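Local coordinates for protein putative Acetyltransferase (Pyrococcus horikoshii, PDB 3DDD) that binds coenzyme A and is probably an acyltransferase of the GNAT family, at residues Lys71-Gly76 with Gly93-Tyr98. Numbering follows the deposited sequence.
With COA (coenzyme A), chain B.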
loop_
_atom_site.group_PDB
_atom_site.type_symbol
_atom_site.label_atom_id
_atom_site.label_comp_id
_atom_site.label_asym_id
_atom_site.label_seq_id
_atom_site.Cartn_x
_atom_site.Cartn_y
_atom_site.Cartn_z
ATOM N N LYS A 71 22.231 -12.403 13.389
ATOM C CA LYS A 71 23.224 -13.391 12.945
ATOM C C LYS A 71 22.749 -14.106 11.686
ATOM O O LYS A 71 22.494 -15.318 11.710
ATOM C CB LYS A 71 23.504 -14.450 14.024
ATOM C CG LYS A 71 24.541 -14.078 15.080
ATOM C CD LYS A 71 24.596 -15.124 16.194
ATOM C CE LYS A 71 23.261 -15.222 16.977
ATOM N NZ LYS A 71 23.103 -16.551 17.650
ATOM N N ASP A 72 22.603 -13.358 10.603
ATOM C CA ASP A 72 22.260 -13.944 9.302
ATOM C C ASP A 72 20.850 -14.532 9.182
ATOM O O ASP A 72 20.427 -14.876 8.079
ATOM C CB ASP A 72 23.305 -14.994 8.879
ATOM C CG ASP A 72 24.749 -14.478 8.993
ATOM O OD1 ASP A 72 24.950 -13.244 9.147
ATOM O OD2 ASP A 72 25.681 -15.323 8.942
ATOM N N GLU A 73 20.138 -14.669 10.294
ATOM C CA GLU A 73 18.729 -15.052 10.273
ATOM C C GLU A 73 17.947 -13.735 10.073
ATOM O O GLU A 73 18.124 -12.777 10.827
ATOM C CB GLU A 73 18.361 -15.797 11.577
ATOM C CG GLU A 73 16.876 -16.069 11.873
ATOM C CD GLU A 73 16.173 -17.007 10.878
ATOM O OE1 GLU A 73 16.857 -17.673 10.067
ATOM O OE2 GLU A 73 14.919 -17.063 10.913
ATOM N N PRO A 74 17.136 -13.662 9.009
ATOM C CA PRO A 74 16.333 -12.488 8.773
ATOM C C PRO A 74 15.137 -12.480 9.719
ATOM O O PRO A 74 14.396 -13.453 9.808
ATOM C CB PRO A 74 15.893 -12.663 7.323
ATOM C CG PRO A 74 15.788 -14.118 7.172
ATOM C CD PRO A 74 16.929 -14.676 7.960
ATOM N N VAL A 75 14.939 -11.373 10.408
ATOM C CA VAL A 75 13.981 -11.336 11.493
ATOM C C VAL A 75 12.859 -10.321 11.259
ATOM O O VAL A 75 11.722 -10.534 11.663
ATOM C CB VAL A 75 14.764 -11.055 12.816
ATOM C CG1 VAL A 75 13.862 -10.443 13.881
ATOM C CG2 VAL A 75 15.398 -12.356 13.290
ATOM N N GLY A 76 13.183 -9.210 10.620
ATOM C CA GLY A 76 12.265 -8.065 10.549
ATOM C C GLY A 76 12.538 -7.153 9.354
ATOM O O GLY A 76 13.661 -7.069 8.867
ATOM N N GLY A 93 6.887 -5.893 9.399
ATOM C CA GLY A 93 6.778 -7.302 9.688
ATOM C C GLY A 93 7.963 -7.783 10.487
ATOM O O GLY A 93 9.111 -7.527 10.114
ATOM N N VAL A 94 7.677 -8.466 11.601
ATOM C CA VAL A 94 8.694 -9.177 12.374
ATOM C C VAL A 94 8.207 -10.580 12.588
ATOM O O VAL A 94 7.045 -10.799 12.917
ATOM C CB VAL A 94 8.959 -8.460 13.684
ATOM C CG1 VAL A 94 9.864 -9.298 14.653
ATOM C CG2 VAL A 94 9.584 -7.071 13.358
ATOM N N LYS A 95 9.103 -11.541 12.373
ATOM C CA LYS A 95 8.765 -12.952 12.459
ATOM C C LYS A 95 8.233 -13.230 13.845
ATOM O O LYS A 95 8.756 -12.705 14.803
ATOM C CB LYS A 95 9.999 -13.804 12.179
ATOM C CG LYS A 95 10.324 -13.999 10.697
ATOM C CD LYS A 95 11.567 -14.865 10.584
ATOM C CE LYS A 95 11.804 -15.380 9.179
ATOM N NZ LYS A 95 13.008 -16.219 9.190
ATOM N N LYS A 96 7.191 -14.050 13.949
ATOM C CA LYS A 96 6.452 -14.221 15.213
ATOM C C LYS A 96 7.336 -14.581 16.391
ATOM O O LYS A 96 7.090 -14.099 17.487
ATOM C CB LYS A 96 5.301 -15.239 15.082
ATOM C CG LYS A 96 4.111 -14.712 14.234
ATOM C CD LYS A 96 2.939 -15.677 14.162
ATOM C CE LYS A 96 3.280 -16.923 13.333
ATOM N NZ LYS A 96 3.362 -16.655 11.855
ATOM N N ALA A 97 8.381 -15.379 16.166
ATOM C CA ALA A 97 9.307 -15.782 17.243
ATOM C C ALA A 97 10.084 -14.607 17.838
ATOM O O ALA A 97 10.689 -14.712 18.904
ATOM C CB ALA A 97 10.299 -16.864 16.744
ATOM N N TYR A 98 10.087 -13.486 17.134
ATOM C CA TYR A 98 10.949 -12.369 17.493
ATOM C C TYR A 98 10.136 -11.139 17.839
ATOM O O TYR A 98 10.693 -10.068 18.088
ATOM C CB TYR A 98 11.916 -12.089 16.341
ATOM C CG TYR A 98 12.952 -13.158 16.181
ATOM C CD1 TYR A 98 14.095 -13.163 16.974
ATOM C CD2 TYR A 98 12.796 -14.180 15.252
ATOM C CE1 TYR A 98 15.069 -14.162 16.850
ATOM C CE2 TYR A 98 13.757 -15.189 15.124
ATOM C CZ TYR A 98 14.895 -15.165 15.926
ATOM O OH TYR A 98 15.864 -16.138 15.803
HETATM N N1A COA B . -0.948 -6.595 19.802
HETATM C C2A COA B . -1.094 -5.271 20.133
HETATM N N3A COA B . -0.014 -4.419 20.027
HETATM C C4A COA B . 1.179 -4.925 19.598
HETATM C C5A COA B . 1.342 -6.246 19.244
HETATM C C6A COA B . 0.260 -7.085 19.360
HETATM N N6A COA B . 0.520 -8.374 19.341
HETATM N N7A COA B . 2.617 -6.471 18.851
HETATM C C8A COA B . 3.257 -5.286 18.927
HETATM N N9A COA B . 2.372 -4.332 19.381
HETATM C C1B COA B . 2.570 -2.875 19.478
HETATM C C2B COA B . 2.600 -2.439 20.938
HETATM O O2B COA B . 2.147 -1.131 21.121
HETATM C C3B COA B . 4.076 -2.484 21.228
HETATM O O3B COA B . 4.379 -1.707 22.335
HETATM P P3B COA B . 4.332 -2.307 23.826
HETATM O O7A COA B . 5.023 -1.321 24.760
HETATM O O8A COA B . 5.104 -3.594 23.821
HETATM O O9A COA B . 2.906 -2.320 24.265
HETATM C C4B COA B . 4.599 -1.913 19.934
HETATM O O4B COA B . 3.838 -2.581 18.953
HETATM C C5B COA B . 6.083 -2.095 19.698
HETATM O O5B COA B . 6.424 -3.418 19.940
HETATM P P1A COA B . 7.637 -4.048 19.123
HETATM O O1A COA B . 8.237 -5.162 19.940
HETATM O O2A COA B . 8.684 -3.035 18.745
HETATM O O3A COA B . 6.858 -4.560 17.818
HETATM P P2A COA B . 7.274 -5.888 17.019
HETATM O O4A COA B . 8.727 -6.188 16.917
HETATM O O5A COA B . 6.496 -7.065 17.580
HETATM O O6A COA B . 6.628 -5.599 15.560
HETATM C CBP COA B . 4.555 -5.439 14.162
HETATM C CCP COA B . 5.302 -5.109 15.475
HETATM C CDP COA B . 5.540 -5.259 13.006
HETATM C CEP COA B . 3.426 -4.404 14.032
HETATM C CAP COA B . 3.769 -6.766 14.137
HETATM O OAP COA B . 3.947 -7.538 15.281
HETATM C C9P COA B . 3.882 -7.639 12.906
HETATM O O9P COA B . 5.043 -7.968 12.266
HETATM N N8P COA B . 2.783 -8.144 12.390
HETATM C C7P COA B . 2.627 -8.066 10.964
HETATM C C6P COA B . 1.201 -7.845 10.547
HETATM C C5P COA B . 0.530 -6.790 11.357
HETATM O O5P COA B . -0.540 -7.146 11.914
HETATM N N4P COA B . 1.115 -5.561 11.449
HETATM C C3P COA B . 1.837 -4.789 10.408
HETATM C C2P COA B . 1.022 -3.772 9.554
HETATM S S1P COA B . 0.545 -2.155 10.285
#
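Val75 meets the ring of Tyr98 in the tightly packed part of this contact: its CG2 lies 3.6 Å from the ring centroid and 7° off the ring normal, a CH-pi contact over the middle of one face. CG1, anti to the backbone N, reaches Tyr98 CB at 3.5 Å, while CG2 takes the ring face. Ile103 of helix 103-118 touches Val75, Val94 and Tyr98, joining the helix to this apolar patch.

The backbones meet where the hairpin of strands 73-82 and 86-94 ends. Gly76 and Val94 form an antiparallel non-hydrogen-bonded pair with CA atoms 4.2 Å apart, and just beyond it Lys95 N donates to Val75 O (N-H...O angle 171°). On its other edge, strand 73-82 carries a classic beta bulge, where Val75 and Gly76 together pair with Ala68 of strand 65-70.

The polar end is looser: Glu73 and Lys95 are both partly exposed, and Glu73 CG comes no closer to Tyr98 than 4.1 Å, at OH. The Lys95 chain, extended beyond CG, runs alongside strand 73-76 until NZ meets Glu73 OE2 at 2.7 Å, a salt bridge reached from 44° out of the carboxylate plane; a weak bond from NZ to Pro74 O, 3.2 Å long, adds a second acceptor. A methionine in place of Lys95 would probably leave the Glu73 carboxylate without its charged mate in this contact and set it free to turn, while the backbone bond to Val75 could persist.

Val94 N donates to O9P of coenzyme A over 2.8 Å, at the end of the strand that supplies the cofactor's pantetheine arm with a backbone partner in GNAT folds. The chemistry thus divides: apolar packing and a straight backbone bond are consistent with a fixed strand end beside the cofactor, whereas the ion pair adds a charged link at the partly exposed margin.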